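Periplasmic sugar-binding protein (Chloroflexus aurantiacus, PDB 4RXU) binds beta-D-glucopyranose and probably delivers it, as a periplasmic solute-binding protein, to an ABC-type sugar transporter. Local coordinates at residues L146-Y160 and A238-P251. Residues are numbered along the deposited sequence; the frame is centred on the assembly and turned at random.
Sequences LVDHASGTGNPLYLY and ATAADKGKVYILAP
Ala238, just past the end of helix 224-237, sets its small methyl against the hydroxyl of Tyr158. The Tyr158 ring carries that hydroxyl to the 3-10 turn 240-242, where Tyr158 OH donates a hydrogen bond to Asp242 O (2.8 Å) from above the carbonyl plane. Pro156, with no N-H to satisfy, lays its ring against Asp242 O and Lys243 O. From Val246 the chain runs parallel to strand 155-159: Tyr247 N bonds Pro156 O, and Tyr247 O receives Tyr158 N almost straight (170°). With CG anti to its carbonyl carbon (chi1 -66°), the Tyr247 ring reaches Leu146 at the end of helix 135-148 and the loop beyond, where Ala150 CB lies over one face. Tyr247 OH donates to His149 O (2.6 Å) and accepts from a water shared with Ser151 N and Asn155 OD1. A phenylalanine here would probably leave His149 O without this donor and the water with one partner fewer. Ile248 CG2 then meets the edge of the Tyr160 ring, Leu249 N bonds Tyr158 O (2.9 Å), and Pro251 CD packs on Tyr160 CB. Backbone bonds thus set the register of the two inner strands of a four-stranded parallel sheet, while two phenols satisfy carbonyls of the flanking turn and loop.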
loop_
_atom_site.group_PDB
_atom_site.type_symbol
_atom_site.label_atom_id
_atom_site.label_comp_id
_atom_site.label_asym_id
_atom_site.label_seq_id
_atom_site.Cartn_x
_atom_site.Cartn_y
_atom_site.Cartn_z
ATOM N N LEU A 146 -7.561 -12.064 9.772
ATOM C CA LEU A 146 -8.503 -11.748 10.828
ATOM C C LEU A 146 -9.558 -12.842 10.932
ATOM O O LEU A 146 -9.860 -13.346 12.025
ATOM C CB LEU A 146 -9.151 -10.395 10.603
ATOM C CG LEU A 146 -8.169 -9.218 10.674
ATOM C CD1 LEU A 146 -8.889 -7.930 10.321
ATOM C CD2 LEU A 146 -7.468 -9.019 12.020
ATOM N N VAL A 147 -10.115 -13.202 9.780
ATOM C CA VAL A 147 -11.134 -14.254 9.723
ATOM C C VAL A 147 -10.605 -15.571 10.315
ATOM O O VAL A 147 -11.291 -16.238 11.115
ATOM C CB VAL A 147 -11.616 -14.483 8.272
ATOM C CG1 VAL A 147 -12.563 -15.660 8.207
ATOM C CG2 VAL A 147 -12.346 -13.249 7.736
ATOM N N ASP A 148 -9.369 -15.918 9.963
ATOM C CA ASP A 148 -8.795 -17.193 10.364
ATOM C C ASP A 148 -8.560 -17.268 11.858
ATOM O O ASP A 148 -8.431 -18.369 12.415
ATOM C CB ASP A 148 -7.477 -17.458 9.624
ATOM C CG ASP A 148 -7.673 -17.809 8.137
ATOM O OD1 ASP A 148 -8.814 -18.035 7.682
ATOM O OD2 ASP A 148 -6.661 -17.844 7.408
ATOM N N HIS A 149 -8.500 -16.108 12.503
ATOM C CA HIS A 149 -8.324 -16.026 13.956
ATOM C C HIS A 149 -9.560 -15.644 14.755
ATOM O O HIS A 149 -9.450 -15.347 15.936
ATOM C CB HIS A 149 -7.183 -15.089 14.280
ATOM C CG HIS A 149 -5.878 -15.659 13.881
ATOM N ND1 HIS A 149 -5.398 -15.595 12.590
ATOM C CD2 HIS A 149 -4.998 -16.409 14.575
ATOM C CE1 HIS A 149 -4.261 -16.261 12.516
ATOM N NE2 HIS A 149 -3.987 -16.746 13.709
ATOM N N ALA A 150 -10.731 -15.663 14.118
ATOM C CA ALA A 150 -11.990 -15.340 14.808
ATOM C C ALA A 150 -12.860 -16.559 14.815
ATOM O O ALA A 150 -12.887 -17.304 13.813
ATOM C CB ALA A 150 -12.702 -14.213 14.080
ATOM N N SER A 151 -13.555 -16.768 15.940
ATOM C CA SER A 151 -14.607 -17.782 16.028
ATOM C C SER A 151 -15.800 -17.249 16.760
ATOM O O SER A 151 -15.738 -16.209 17.415
ATOM C CB SER A 151 -14.131 -19.060 16.710
ATOM O OG SER A 151 -13.353 -18.761 17.842
ATOM N N GLY A 152 -16.895 -17.989 16.625
ATOM C CA GLY A 152 -18.148 -17.614 17.235
ATOM C C GLY A 152 -18.682 -16.348 16.605
ATOM O O GLY A 152 -18.344 -16.004 15.477
ATOM N N THR A 153 -19.510 -15.643 17.357
ATOM C CA THR A 153 -20.200 -14.475 16.853
ATOM C C THR A 153 -19.957 -13.238 17.673
ATOM O O THR A 153 -19.608 -13.294 18.850
ATOM C CB THR A 153 -21.720 -14.707 16.789
ATOM O OG1 THR A 153 -22.221 -15.108 18.076
ATOM C CG2 THR A 153 -22.031 -15.752 15.736
ATOM N N GLY A 154 -20.171 -12.105 17.019
ATOM C CA GLY A 154 -20.134 -10.830 17.700
ATOM C C GLY A 154 -18.741 -10.357 18.028
ATOM O O GLY A 154 -18.560 -9.564 18.949
ATOM N N ASN A 155 -17.754 -10.830 17.283
ATOM C CA ASN A 155 -16.382 -10.344 17.449
ATOM C C ASN A 155 -16.246 -8.900 16.973
ATOM O O ASN A 155 -16.572 -8.607 15.822
ATOM C CB ASN A 155 -15.447 -11.201 16.618
ATOM C CG ASN A 155 -15.389 -12.621 17.097
ATOM O OD1 ASN A 155 -14.786 -12.903 18.117
ATOM N ND2 ASN A 155 -16.045 -13.519 16.379
ATOM N N PRO A 156 -15.768 -7.989 17.836
ATOM C CA PRO A 156 -15.592 -6.619 17.379
ATOM C C PRO A 156 -14.572 -6.486 16.248
ATOM O O PRO A 156 -13.471 -7.033 16.346
ATOM C CB PRO A 156 -15.083 -5.888 18.626
ATOM C CG PRO A 156 -15.648 -6.680 19.763
ATOM C CD PRO A 156 -15.529 -8.112 19.289
ATOM N N LEU A 157 -14.934 -5.674 15.263
ATOM C CA LEU A 157 -14.128 -5.425 14.086
ATOM C C LEU A 157 -13.978 -3.923 13.913
ATOM O O LEU A 157 -14.978 -3.184 13.850
ATOM C CB LEU A 157 -14.778 -6.057 12.845
ATOM C CG LEU A 157 -14.036 -5.838 11.512
ATOM C CD1 LEU A 157 -12.666 -6.480 11.530
ATOM C CD2 LEU A 157 -14.869 -6.401 10.377
ATOM N N TYR A 158 -12.733 -3.479 13.879
ATOM C CA TYR A 158 -12.395 -2.089 13.666
ATOM C C TYR A 158 -11.713 -1.976 12.300
ATOM O O TYR A 158 -10.706 -2.653 12.041
ATOM C CB TYR A 158 -11.476 -1.608 14.784
ATOM C CG TYR A 158 -12.191 -1.519 16.129
ATOM C CD1 TYR A 158 -12.423 -2.652 16.912
ATOM C CD2 TYR A 158 -12.647 -0.300 16.604
ATOM C CE1 TYR A 158 -13.078 -2.568 18.142
ATOM C CE2 TYR A 158 -13.314 -0.204 17.821
ATOM C CZ TYR A 158 -13.535 -1.339 18.591
ATOM O OH TYR A 158 -14.207 -1.225 19.809
ATOM N N LEU A 159 -12.279 -1.146 11.431
ATOM C CA LEU A 159 -11.783 -0.995 10.049
ATOM C C LEU A 159 -10.971 0.270 9.916
ATOM O O LEU A 159 -11.349 1.310 10.476
ATOM C CB LEU A 159 -12.965 -0.909 9.068
ATOM C CG LEU A 159 -13.943 -2.096 9.055
ATOM C CD1 LEU A 159 -15.165 -1.775 8.211
ATOM C CD2 LEU A 159 -13.287 -3.403 8.609
ATOM N N TYR A 160 -9.871 0.198 9.160
ATOM C CA TYR A 160 -9.049 1.378 8.862
ATOM C C TYR A 160 -8.601 1.305 7.417
ATOM O O TYR A 160 -8.571 0.237 6.801
ATOM C CB TYR A 160 -7.841 1.493 9.812
ATOM C CG TYR A 160 -8.313 1.642 11.249
ATOM C CD1 TYR A 160 -8.743 2.884 11.729
ATOM C CD2 TYR A 160 -8.409 0.536 12.099
ATOM C CE1 TYR A 160 -9.198 3.042 13.039
ATOM C CE2 TYR A 160 -8.895 0.677 13.398
ATOM C CZ TYR A 160 -9.284 1.933 13.864
ATOM O OH TYR A 160 -9.748 2.071 15.159
ATOM N N ALA A 238 -16.289 3.810 21.889
ATOM C CA ALA A 238 -16.658 2.420 22.099
ATOM C C ALA A 238 -16.839 2.135 23.576
ATOM O O ALA A 238 -16.258 2.801 24.435
ATOM C CB ALA A 238 -15.591 1.522 21.524
ATOM N N THR A 239 -17.648 1.127 23.869
ATOM C CA THR A 239 -17.890 0.726 25.259
ATOM C C THR A 239 -17.210 -0.610 25.526
ATOM O O THR A 239 -16.693 -1.221 24.595
ATOM C CB THR A 239 -19.394 0.591 25.554
ATOM O OG1 THR A 239 -19.927 -0.522 24.819
ATOM C CG2 THR A 239 -20.130 1.872 25.173
ATOM N N ALA A 240 -17.235 -1.085 26.776
ATOM C CA ALA A 240 -16.532 -2.327 27.121
ATOM C C ALA A 240 -17.066 -3.513 26.296
ATOM O O ALA A 240 -16.312 -4.396 25.867
ATOM C CB ALA A 240 -16.621 -2.614 28.621
ATOM N N ALA A 241 -18.365 -3.489 26.019
ATOM C CA ALA A 241 -19.002 -4.530 25.198
ATOM C C ALA A 241 -18.484 -4.601 23.757
ATOM O O ALA A 241 -18.675 -5.599 23.057
ATOM C CB ALA A 241 -20.504 -4.329 25.186
ATOM N N ASP A 242 -17.847 -3.522 23.327
ATOM C CA ASP A 242 -17.267 -3.422 21.983
ATOM C C ASP A 242 -15.787 -3.771 21.936
ATOM O O ASP A 242 -15.146 -3.633 20.891
ATOM C CB ASP A 242 -17.439 -1.997 21.476
ATOM C CG ASP A 242 -18.884 -1.560 21.472
ATOM O OD1 ASP A 242 -19.739 -2.362 21.072
ATOM O OD2 ASP A 242 -19.170 -0.416 21.877
ATOM N N LYS A 243 -15.252 -4.223 23.064
ATOM C CA LYS A 243 -13.839 -4.495 23.185
ATOM C C LYS A 243 -13.633 -5.953 23.502
ATOM O O LYS A 243 -14.195 -6.818 22.829
ATOM C CB LYS A 243 -13.222 -3.548 24.208
ATOM C CG LYS A 243 -13.282 -2.130 23.684
ATOM C CD LYS A 243 -12.954 -1.094 24.707
ATOM C CE LYS A 243 -13.318 0.267 24.154
ATOM N NZ LYS A 243 -12.810 1.335 25.023
ATOM N N GLY A 244 -12.824 -6.239 24.514
ATOM C CA GLY A 244 -12.404 -7.593 24.782
ATOM C C GLY A 244 -11.423 -8.071 23.729
ATOM O O GLY A 244 -10.349 -7.523 23.554
ATOM N N LYS A 245 -11.805 -9.118 23.032
ATOM C CA LYS A 245 -10.955 -9.679 21.992
ATOM C C LYS A 245 -11.367 -9.133 20.645
ATOM O O LYS A 245 -12.449 -9.460 20.145
ATOM C CB LYS A 245 -11.105 -11.179 21.984
ATOM C CG LYS A 245 -10.176 -11.879 21.027
ATOM C CD LYS A 245 -9.932 -13.261 21.556
ATOM C CE LYS A 245 -10.257 -14.254 20.490
ATOM N NZ LYS A 245 -10.295 -15.593 21.125
ATOM N N VAL A 246 -10.488 -8.352 20.020
ATOM C CA VAL A 246 -10.894 -7.511 18.912
ATOM C C VAL A 246 -10.017 -7.736 17.704
ATOM O O VAL A 246 -8.913 -8.243 17.800
ATOM C CB VAL A 246 -10.917 -6.013 19.292
ATOM C CG1 VAL A 246 -11.716 -5.788 20.570
ATOM C CG2 VAL A 246 -9.512 -5.441 19.428
ATOM N N TYR A 247 -10.557 -7.332 16.562
ATOM C CA TYR A 247 -9.990 -7.588 15.241
ATOM C C TYR A 247 -9.848 -6.245 14.530
ATOM O O TYR A 247 -10.813 -5.482 14.451
ATOM C CB TYR A 247 -10.913 -8.570 14.502
ATOM C CG TYR A 247 -10.879 -9.873 15.210
ATOM C CD1 TYR A 247 -11.701 -10.113 16.320
ATOM C CD2 TYR A 247 -9.980 -10.852 14.837
ATOM C CE1 TYR A 247 -11.613 -11.301 17.024
ATOM C CE2 TYR A 247 -9.898 -12.057 15.534
ATOM C CZ TYR A 247 -10.720 -12.266 16.621
ATOM O OH TYR A 247 -10.637 -13.446 17.315
ATOM N N ILE A 248 -8.643 -5.952 14.046
ATOM C CA ILE A 248 -8.309 -4.639 13.524
ATOM C C ILE A 248 -7.712 -4.768 12.121
ATOM O O ILE A 248 -6.667 -5.390 11.923
ATOM C CB ILE A 248 -7.281 -3.919 14.400
ATOM C CG1 ILE A 248 -7.765 -3.820 15.857
ATOM C CG2 ILE A 248 -6.942 -2.540 13.812
ATOM C CD1 ILE A 248 -6.681 -3.482 16.854
ATOM N N LEU A 249 -8.421 -4.196 11.150
ATOM C CA LEU A 249 -7.943 -4.115 9.758
ATOM C C LEU A 249 -7.127 -2.836 9.647
ATOM O O LEU A 249 -7.681 -1.780 9.366
ATOM C CB LEU A 249 -9.107 -4.086 8.765
ATOM C CG LEU A 249 -8.624 -4.047 7.301
ATOM C CD1 LEU A 249 -8.072 -5.395 6.849
ATOM C CD2 LEU A 249 -9.766 -3.603 6.415
ATOM N N ALA A 250 -5.833 -2.916 9.932
ATOM C CA ALA A 250 -4.948 -1.739 9.778
ATOM C C ALA A 250 -4.319 -1.854 8.395
ATOM O O ALA A 250 -3.869 -2.938 7.999
ATOM C CB ALA A 250 -3.877 -1.709 10.866
ATOM N N PRO A 251 -4.255 -0.726 7.639
ATOM C CA PRO A 251 -3.941 -0.872 6.210
ATOM C C PRO A 251 -2.458 -0.973 5.881
ATOM O O PRO A 251 -2.109 -1.521 4.857
ATOM C CB PRO A 251 -4.570 0.388 5.591
ATOM C CG PRO A 251 -4.524 1.398 6.702
ATOM C CD PRO A 251 -4.802 0.605 7.950
HETATM O O HOH W 1 -12.926 -14.905 18.116
HETATM O O HOH W 2 -14.272 -11.401 20.347
#